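Local atomic coordinates of lipase (Photobacterium sp. M37, PDB entry 2ORY), a protein that catalyses the hydrolysis of triacylglycerols as a cold-adapted class 3 lipase with an alpha/beta-hydrolase fold. Residues A109-P114 / S128-L133; L183-K188 / A214-Y219. One frame throughout, in Å; residues are numbered along the deposited sequence.

Contact 1: residues A109-P114 / S128-L133; sequences AMKKWP and STSYGL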
ATOM      1  N   ALA A 109      -5.668 -15.043  12.721  1.00 35.31           N
ATOM      2  CA  ALA A 109      -6.382 -14.469  13.858  1.00 37.19           C
ATOM      3  C   ALA A 109      -6.896 -13.102  13.404  1.00 35.73           C
ATOM      4  O   ALA A 109      -6.243 -12.434  12.605  1.00 36.45           O
ATOM      5  CB  ALA A 109      -5.434 -14.313  15.069  1.00 32.28           C
ATOM      6  N   MET A 110      -8.056 -12.680  13.901  1.00 37.24           N
ATOM      7  CA  MET A 110      -8.616 -11.388  13.490  1.00 35.47           C
ATOM      8  C   MET A 110      -9.127 -10.542  14.644  1.00 36.95           C
ATOM      9  O   MET A 110      -9.436 -11.059  15.724  1.00 36.97           O
ATOM     10  CB  MET A 110      -9.764 -11.605  12.487  1.00 32.76           C
ATOM     11  CG  MET A 110      -9.369 -12.412  11.262  1.00 32.91           C
ATOM     12  SD  MET A 110     -10.702 -12.650  10.069  1.00 39.95           S
ATOM     13  CE  MET A 110     -10.518 -11.131   9.035  1.00 28.97           C
ATOM     14  N   LYS A 111      -9.214  -9.235  14.398  1.00 36.89           N
ATOM     15  CA  LYS A 111      -9.717  -8.270  15.376  1.00 36.25           C
ATOM     16  C   LYS A 111     -10.903  -7.495  14.796  1.00 33.16           C
ATOM     17  O   LYS A 111     -10.930  -7.151  13.610  1.00 30.71           O
ATOM     18  CB  LYS A 111      -8.614  -7.293  15.804  1.00 37.55           C
ATOM     19  CG  LYS A 111      -7.771  -7.812  16.970  1.00 48.96           C
ATOM     20  CD  LYS A 111      -6.722  -6.803  17.425  1.00 53.34           C
ATOM     21  CE  LYS A 111      -6.141  -7.166  18.792  1.00 55.33           C
ATOM     22  NZ  LYS A 111      -5.550  -8.541  18.844  1.00 56.28           N
ATOM     23  N   LYS A 112     -11.897  -7.221  15.626  1.00 30.38           N
ATOM     24  CA  LYS A 112     -13.043  -6.502  15.116  1.00 30.17           C
ATOM     25  C   LYS A 112     -12.605  -5.066  14.887  1.00 26.20           C
ATOM     26  O   LYS A 112     -11.805  -4.523  15.655  1.00 26.92           O
ATOM     27  CB  LYS A 112     -14.227  -6.567  16.095  1.00 33.96           C
ATOM     28  CG  LYS A 112     -14.029  -5.813  17.385  1.00 38.68           C
ATOM     29  CD  LYS A 112     -15.276  -5.016  17.769  1.00 46.39           C
ATOM     30  CE  LYS A 112     -16.479  -5.906  18.046  1.00 45.48           C
ATOM     31  NZ  LYS A 112     -17.736  -5.094  18.162  1.00 42.60           N
ATOM     32  N   TRP A 113     -13.086  -4.486  13.794  1.00 22.33           N
ATOM     33  CA  TRP A 113     -12.787  -3.107  13.445  1.00 24.77           C
ATOM     34  C   TRP A 113     -13.211  -2.278  14.655  1.00 27.74           C
ATOM     35  O   TRP A 113     -14.372  -2.300  15.072  1.00 26.03           O
ATOM     36  CB  TRP A 113     -13.585  -2.706  12.207  1.00 22.19           C
ATOM     37  CG  TRP A 113     -13.354  -1.305  11.758  1.00 26.70           C
ATOM     38  CD1 TRP A 113     -14.289  -0.310  11.673  1.00 21.54           C
ATOM     39  CD2 TRP A 113     -12.126  -0.753  11.255  1.00 20.84           C
ATOM     40  NE1 TRP A 113     -13.718   0.825  11.140  1.00 30.45           N
ATOM     41  CE2 TRP A 113     -12.397   0.584  10.876  1.00 24.65           C
ATOM     42  CE3 TRP A 113     -10.828  -1.259  11.089  1.00 21.94           C
ATOM     43  CZ2 TRP A 113     -11.413   1.426  10.337  1.00 20.30           C
ATOM     44  CZ3 TRP A 113      -9.842  -0.418  10.551  1.00 22.62           C
ATOM     45  CH2 TRP A 113     -10.145   0.910  10.182  1.00 23.92           C
ATOM     46  N   PRO A 114     -12.265  -1.541  15.241  1.00 28.32           N
ATOM     47  CA  PRO A 114     -12.608  -0.741  16.412  1.00 29.68           C
ATOM     48  C   PRO A 114     -13.232   0.635  16.229  1.00 31.93           C
ATOM     49  O   PRO A 114     -13.680   1.227  17.204  1.00 32.93           O
ATOM     50  CB  PRO A 114     -11.284  -0.679  17.186  1.00 28.16           C
ATOM     51  CG  PRO A 114     -10.248  -0.733  16.123  1.00 29.29           C
ATOM     52  CD  PRO A 114     -10.804  -1.673  15.072  1.00 28.14           C
ATOM     53  N   SER A 128      -2.716  -8.983  11.371  1.00 25.71           N
ATOM     54  CA  SER A 128      -1.625  -8.532  10.523  1.00 24.45           C
ATOM     55  C   SER A 128      -1.797  -7.049  10.171  1.00 24.85           C
ATOM     56  O   SER A 128      -0.910  -6.227  10.430  1.00 25.43           O
ATOM     57  CB  SER A 128      -1.606  -9.378   9.245  1.00 25.47           C
ATOM     58  OG  SER A 128      -0.449  -9.128   8.494  1.00 29.15           O
ATOM     59  N   THR A 129      -2.933  -6.691   9.581  1.00 25.90           N
ATOM     60  CA  THR A 129      -3.147  -5.285   9.229  1.00 30.44           C
ATOM     61  C   THR A 129      -3.400  -4.467  10.501  1.00 28.58           C
ATOM     62  O   THR A 129      -2.980  -3.309  10.600  1.00 25.25           O
ATOM     63  CB  THR A 129      -4.337  -5.097   8.229  1.00 35.46           C
ATOM     64  OG1 THR A 129      -5.576  -5.278   8.912  1.00 41.88           O
ATOM     65  CG2 THR A 129      -4.246  -6.101   7.078  1.00 27.10           C
ATOM     66  N   SER A 130      -4.059  -5.078  11.488  1.00 26.60           N
ATOM     67  CA  SER A 130      -4.320  -4.381  12.750  1.00 27.61           C
ATOM     68  C   SER A 130      -3.002  -3.880  13.367  1.00 26.82           C
ATOM     69  O   SER A 130      -2.895  -2.714  13.772  1.00 24.00           O
ATOM     70  CB  SER A 130      -5.059  -5.309  13.727  1.00 31.92           C
ATOM     71  OG  SER A 130      -5.326  -4.655  14.958  1.00 26.53           O
ATOM     72  N   TYR A 131      -1.990  -4.743  13.430  1.00 23.87           N
ATOM     73  CA  TYR A 131      -0.707  -4.311  13.981  1.00 25.48           C
ATOM     74  C   TYR A 131      -0.037  -3.310  13.048  1.00 25.81           C
ATOM     75  O   TYR A 131       0.651  -2.399  13.506  1.00 23.71           O
ATOM     76  CB  TYR A 131       0.246  -5.500  14.249  1.00 23.93           C
ATOM     77  CG  TYR A 131      -0.125  -6.292  15.491  1.00 30.25           C
ATOM     78  CD1 TYR A 131      -0.906  -7.444  15.398  1.00 33.25           C
ATOM     79  CD2 TYR A 131       0.198  -5.822  16.764  1.00 32.15           C
ATOM     80  CE1 TYR A 131      -1.370  -8.105  16.539  1.00 35.42           C
ATOM     81  CE2 TYR A 131      -0.265  -6.472  17.917  1.00 38.58           C
ATOM     82  CZ  TYR A 131      -1.055  -7.612  17.792  1.00 37.02           C
ATOM     83  OH  TYR A 131      -1.563  -8.244  18.905  1.00 36.31           O
ATOM     84  N   GLY A 132      -0.234  -3.475  11.743  1.00 21.19           N
ATOM     85  CA  GLY A 132       0.361  -2.554  10.795  1.00 16.96           C
ATOM     86  C   GLY A 132      -0.197  -1.142  10.971  1.00 22.51           C
ATOM     87  O   GLY A 132       0.559  -0.150  10.967  1.00 18.69           O
ATOM     88  N   LEU A 133      -1.520  -1.046  11.113  1.00 21.18           N
ATOM     89  CA  LEU A 133      -2.189   0.245  11.313  1.00 24.23           C
ATOM     90  C   LEU A 133      -1.762   0.891  12.637  1.00 24.76           C
ATOM     91  O   LEU A 133      -1.507   2.092  12.671  1.00 24.67           O
ATOM     92  CB  LEU A 133      -3.718   0.077  11.319  1.00 25.83           C
ATOM     93  CG  LEU A 133      -4.536   1.328  11.699  1.00 25.52           C
ATOM     94  CD1 LEU A 133      -4.257   2.459  10.713  1.00 21.56           C
ATOM     95  CD2 LEU A 133      -6.023   0.986  11.714  1.00 17.97           C
TER
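Lys111 and Ser130 bring the two backbones closest, with 7.2 Å between their CA atoms. Segment 109-114 runs extended through the short strand 110-112 and Trp113, then turns at Pro114. Segment 128-133 is a piece of helix 127-138. No hydrogen bond joins them; the close contacts are all between side chains. The contact buries 178 Å² in all.

On the outer side, Lys111 reaches over the helix surface. Its CG is anti to the carbonyl carbon (chi1 -87°), and the aliphatic chain then runs nearly straight until it bends at chi4. Carbon CD of Lys111 lies 3.6 Å from OG of Ser130. The side chains of Lys111 and Tyr131 cross at about a right angle. NZ of Lys111 stays 4.0 Å from OH of Tyr131, too far for a hydrogen bond; its charge is instead near Glu127, in a long, weak ion pair.

The inner side is apolar. CZ3 of Trp113 meets CD2 of Leu133 at 4.2 Å, with the methyl oblique to the indole. NE1 of Trp113 is hydrogen-bonded to Asp189, on helix 175-189.

Strand 110-112 pairs antiparallel with strand 124-126, which leads directly into helix 127-138. The contact joins the first strand of this two-stranded antiparallel ribbon, and the Trp113 just past it, to the helix that follows the second strand, within the class 3 lipase region of this alpha/beta hydrolase.

Contact 2: residues L183-K188 / A214-Y219; sequences LALWLK and ADFADY
Leu185 points its forked end at two aromatic rings, Phe216 and Tyr219, which stand one helical turn apart on segment 214-219. The contact is apolar across the two segments and buries 139 Å². The backbones stay well apart: the nearest CA atoms, those of Leu185 and Tyr219, are 9.5 Å from each other.

Leu185 and Phe216 approach from opposite directions. CD2 of Leu185 sits 3.8 Å from CE1 of Phe216, and CZ of the same ring is only slightly farther off. Tyr219 comes in at a slant to the leucine. Its CE2 lies 3.9 Å from CD1 of Leu185, and its CD2 is as close to the other methyl. CD2 of Leu185 therefore touches both rings, while CD1 turns to the tyrosine. CD2 approaches the Phe216 ring obliquely, and CD1 does the same at Tyr219.

All three side chains extend with CG anti to their own backbone N; for Leu185 chi1 is -177°. This brings the leucine fork and the ends of both rings together between the helices. The phenol end of Tyr219 has a polar partner too, because its OH is hydrogen-bonded to Asp189 at the end of helix 175-189.

Leu185 also touches Phe220, Cys223 and Leu224, so helix 214-224 meets it along more than one turn. Other sides of helix 175-189 face other neighbours. Ala184 and Leu187 pack on strand 199-206, at one edge of the central mixed sheet, and Trp186 packs on helix 152-160.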
ATOM      1  N   LEU A 183      -6.025   2.872   6.574  1.00 23.06           N
ATOM      2  CA  LEU A 183      -5.786   4.085   7.343  1.00 21.48           C
ATOM      3  C   LEU A 183      -6.815   5.152   6.986  1.00 26.58           C
ATOM      4  O   LEU A 183      -7.327   5.840   7.880  1.00 25.18           O
ATOM      5  CB  LEU A 183      -4.366   4.641   7.116  1.00 20.97           C
ATOM      6  CG  LEU A 183      -4.029   5.862   7.998  1.00 22.35           C
ATOM      7  CD1 LEU A 183      -2.617   5.790   8.543  1.00 21.91           C
ATOM      8  CD2 LEU A 183      -4.190   7.121   7.196  1.00 24.34           C
ATOM      9  N   ALA A 184      -7.110   5.280   5.690  1.00 21.87           N
ATOM     10  CA  ALA A 184      -8.088   6.254   5.206  1.00 25.36           C
ATOM     11  C   ALA A 184      -9.450   6.034   5.867  1.00 24.42           C
ATOM     12  O   ALA A 184     -10.122   6.993   6.239  1.00 25.64           O
ATOM     13  CB  ALA A 184      -8.221   6.156   3.685  1.00 24.51           C
ATOM     14  N   LEU A 185      -9.861   4.776   6.006  1.00 23.20           N
ATOM     15  CA  LEU A 185     -11.139   4.481   6.643  1.00 22.89           C
ATOM     16  C   LEU A 185     -11.102   4.883   8.113  1.00 25.07           C
ATOM     17  O   LEU A 185     -12.104   5.356   8.649  1.00 25.33           O
ATOM     18  CB  LEU A 185     -11.502   2.987   6.547  1.00 27.55           C
ATOM     19  CG  LEU A 185     -12.881   2.588   7.132  1.00 30.67           C
ATOM     20  CD1 LEU A 185     -13.995   3.345   6.410  1.00 24.80           C
ATOM     21  CD2 LEU A 185     -13.120   1.096   6.984  1.00 25.73           C
ATOM     22  N   TRP A 186      -9.958   4.703   8.771  1.00 21.95           N
ATOM     23  CA  TRP A 186      -9.860   5.074  10.172  1.00 24.32           C
ATOM     24  C   TRP A 186     -10.043   6.580  10.331  1.00 30.01           C
ATOM     25  O   TRP A 186     -10.738   7.027  11.240  1.00 30.35           O
ATOM     26  CB  TRP A 186      -8.517   4.643  10.751  1.00 26.91           C
ATOM     27  CG  TRP A 186      -8.121   5.395  11.986  1.00 21.15           C
ATOM     28  CD1 TRP A 186      -8.768   5.406  13.183  1.00 25.48           C
ATOM     29  CD2 TRP A 186      -6.969   6.225  12.143  1.00 23.42           C
ATOM     30  NE1 TRP A 186      -8.089   6.188  14.082  1.00 20.44           N
ATOM     31  CE2 TRP A 186      -6.979   6.705  13.471  1.00 20.85           C
ATOM     32  CE3 TRP A 186      -5.914   6.604  11.290  1.00 20.35           C
ATOM     33  CZ2 TRP A 186      -5.983   7.545  13.971  1.00 21.50           C
ATOM     34  CZ3 TRP A 186      -4.924   7.432  11.792  1.00 22.61           C
ATOM     35  CH2 TRP A 186      -4.964   7.894  13.125  1.00 16.72           C
ATOM     36  N   LEU A 187      -9.422   7.355   9.439  1.00 29.90           N
ATOM     37  CA  LEU A 187      -9.532   8.813   9.468  1.00 29.86           C
ATOM     38  C   LEU A 187     -10.985   9.208   9.231  1.00 27.68           C
ATOM     39  O   LEU A 187     -11.506  10.104   9.886  1.00 29.16           O
ATOM     40  CB  LEU A 187      -8.624   9.437   8.398  1.00 28.71           C
ATOM     41  CG  LEU A 187      -7.123   9.293   8.658  1.00 23.99           C
ATOM     42  CD1 LEU A 187      -6.278   9.915   7.535  1.00 17.21           C
ATOM     43  CD2 LEU A 187      -6.828   9.989   9.958  1.00 24.58           C
ATOM     44  N   LYS A 188     -11.627   8.531   8.282  1.00 30.22           N
ATOM     45  CA  LYS A 188     -13.033   8.741   7.962  1.00 28.72           C
ATOM     46  C   LYS A 188     -13.897   8.486   9.213  1.00 33.47           C
ATOM     47  O   LYS A 188     -14.723   9.325   9.604  1.00 34.59           O
ATOM     48  CB  LYS A 188     -13.469   7.751   6.882  1.00 34.50           C
ATOM     49  CG  LYS A 188     -13.537   8.298   5.476  1.00 44.63           C
ATOM     50  CD  LYS A 188     -14.828   9.062   5.259  1.00 44.77           C
ATOM     51  CE  LYS A 188     -15.083   9.280   3.779  1.00 48.27           C
ATOM     52  NZ  LYS A 188     -16.384   9.960   3.548  1.00 53.80           N
ATOM     53  N   ALA A 214     -15.410  -9.762   4.535  1.00 23.73           N
ATOM     54  CA  ALA A 214     -16.470  -9.230   3.676  1.00 25.07           C
ATOM     55  C   ALA A 214     -17.225  -8.067   4.311  1.00 24.06           C
ATOM     56  O   ALA A 214     -17.404  -7.027   3.675  1.00 28.24           O
ATOM     57  CB  ALA A 214     -17.448 -10.346   3.283  1.00 22.78           C
ATOM     58  N   ASP A 215     -17.667  -8.245   5.553  1.00 25.87           N
ATOM     59  CA  ASP A 215     -18.383  -7.193   6.268  1.00 31.17           C
ATOM     60  C   ASP A 215     -17.538  -5.922   6.418  1.00 32.10           C
ATOM     61  O   ASP A 215     -18.081  -4.822   6.374  1.00 37.26           O
ATOM     62  CB  ASP A 215     -18.838  -7.676   7.658  1.00 31.85           C
ATOM     63  CG  ASP A 215     -20.060  -8.596   7.595  1.00 34.50           C
ATOM     64  OD1 ASP A 215     -20.624  -8.760   6.491  1.00 31.29           O
ATOM     65  OD2 ASP A 215     -20.457  -9.150   8.648  1.00 28.15           O
ATOM     66  N   PHE A 216     -16.224  -6.066   6.601  1.00 27.48           N
ATOM     67  CA  PHE A 216     -15.326  -4.907   6.726  1.00 25.96           C
ATOM     68  C   PHE A 216     -15.229  -4.234   5.362  1.00 29.16           C
ATOM     69  O   PHE A 216     -15.362  -3.015   5.241  1.00 30.18           O
ATOM     70  CB  PHE A 216     -13.908  -5.339   7.152  1.00 30.47           C
ATOM     71  CG  PHE A 216     -12.866  -4.249   6.994  1.00 22.51           C
ATOM     72  CD1 PHE A 216     -12.670  -3.306   7.991  1.00 18.98           C
ATOM     73  CD2 PHE A 216     -12.099  -4.165   5.830  1.00 22.90           C
ATOM     74  CE1 PHE A 216     -11.720  -2.287   7.843  1.00 23.89           C
ATOM     75  CE2 PHE A 216     -11.150  -3.154   5.666  1.00 18.46           C
ATOM     76  CZ  PHE A 216     -10.958  -2.214   6.674  1.00 21.00           C
ATOM     77  N   ALA A 217     -14.979  -5.055   4.343  1.00 29.01           N
ATOM     78  CA  ALA A 217     -14.869  -4.595   2.964  1.00 29.87           C
ATOM     79  C   ALA A 217     -16.160  -3.934   2.481  1.00 28.20           C
ATOM     80  O   ALA A 217     -16.118  -2.918   1.789  1.00 29.88           O
ATOM     81  CB  ALA A 217     -14.511  -5.776   2.045  1.00 32.26           C
ATOM     82  N   ASP A 218     -17.310  -4.508   2.824  1.00 30.94           N
ATOM     83  CA  ASP A 218     -18.581  -3.900   2.410  1.00 30.12           C
ATOM     84  C   ASP A 218     -18.791  -2.554   3.137  1.00 26.22           C
ATOM     85  O   ASP A 218     -19.266  -1.582   2.554  1.00 27.02           O
ATOM     86  CB  ASP A 218     -19.754  -4.848   2.686  1.00 29.53           C
ATOM     87  CG  ASP A 218     -19.824  -6.009   1.697  1.00 32.25           C
ATOM     88  OD1 ASP A 218     -19.289  -5.882   0.570  1.00 33.86           O
ATOM     89  OD2 ASP A 218     -20.431  -7.048   2.046  1.00 34.19           O
ATOM     90  N   TYR A 219     -18.432  -2.489   4.410  1.00 25.63           N
ATOM     91  CA  TYR A 219     -18.570  -1.233   5.111  1.00 25.64           C
ATOM     92  C   TYR A 219     -17.649  -0.208   4.442  1.00 29.06           C
ATOM     93  O   TYR A 219     -18.051   0.930   4.170  1.00 28.00           O
ATOM     94  CB  TYR A 219     -18.191  -1.387   6.572  1.00 26.29           C
ATOM     95  CG  TYR A 219     -18.151  -0.074   7.297  1.00 29.57           C
ATOM     96  CD1 TYR A 219     -19.320   0.660   7.525  1.00 28.61           C
ATOM     97  CD2 TYR A 219     -16.940   0.459   7.743  1.00 30.38           C
ATOM     98  CE1 TYR A 219     -19.278   1.886   8.181  1.00 24.66           C
ATOM     99  CE2 TYR A 219     -16.894   1.689   8.393  1.00 25.58           C
ATOM    100  CZ  TYR A 219     -18.060   2.394   8.606  1.00 28.96           C
ATOM    101  OH  TYR A 219     -17.996   3.623   9.227  1.00 34.89           O
TER

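How the contacts relate
Contacts 1 and 2 follow one another along the chain, but their centres lie about 12 Å apart and they touch. Trp113 of contact 1 is the main bridge. Its CE3 comes 3.5 Å from CE1 of Phe216, where the rings meet edge-to-face. Its CZ2 lies 3.7 Å from CG of Leu185. Leu133 adds a second link, with CD1 4.0 Å from CA of Leu183. Asp189 is hydrogen-bonded to both Trp113 and Tyr219, one on each carboxylate oxygen. Helix 175-189, which carries 183-188, starts just after Ser174, which probably lies on a GxSxG nucleophile elbow and, with His312 and Asp236, probably forms the catalytic triad, as is usual for this family.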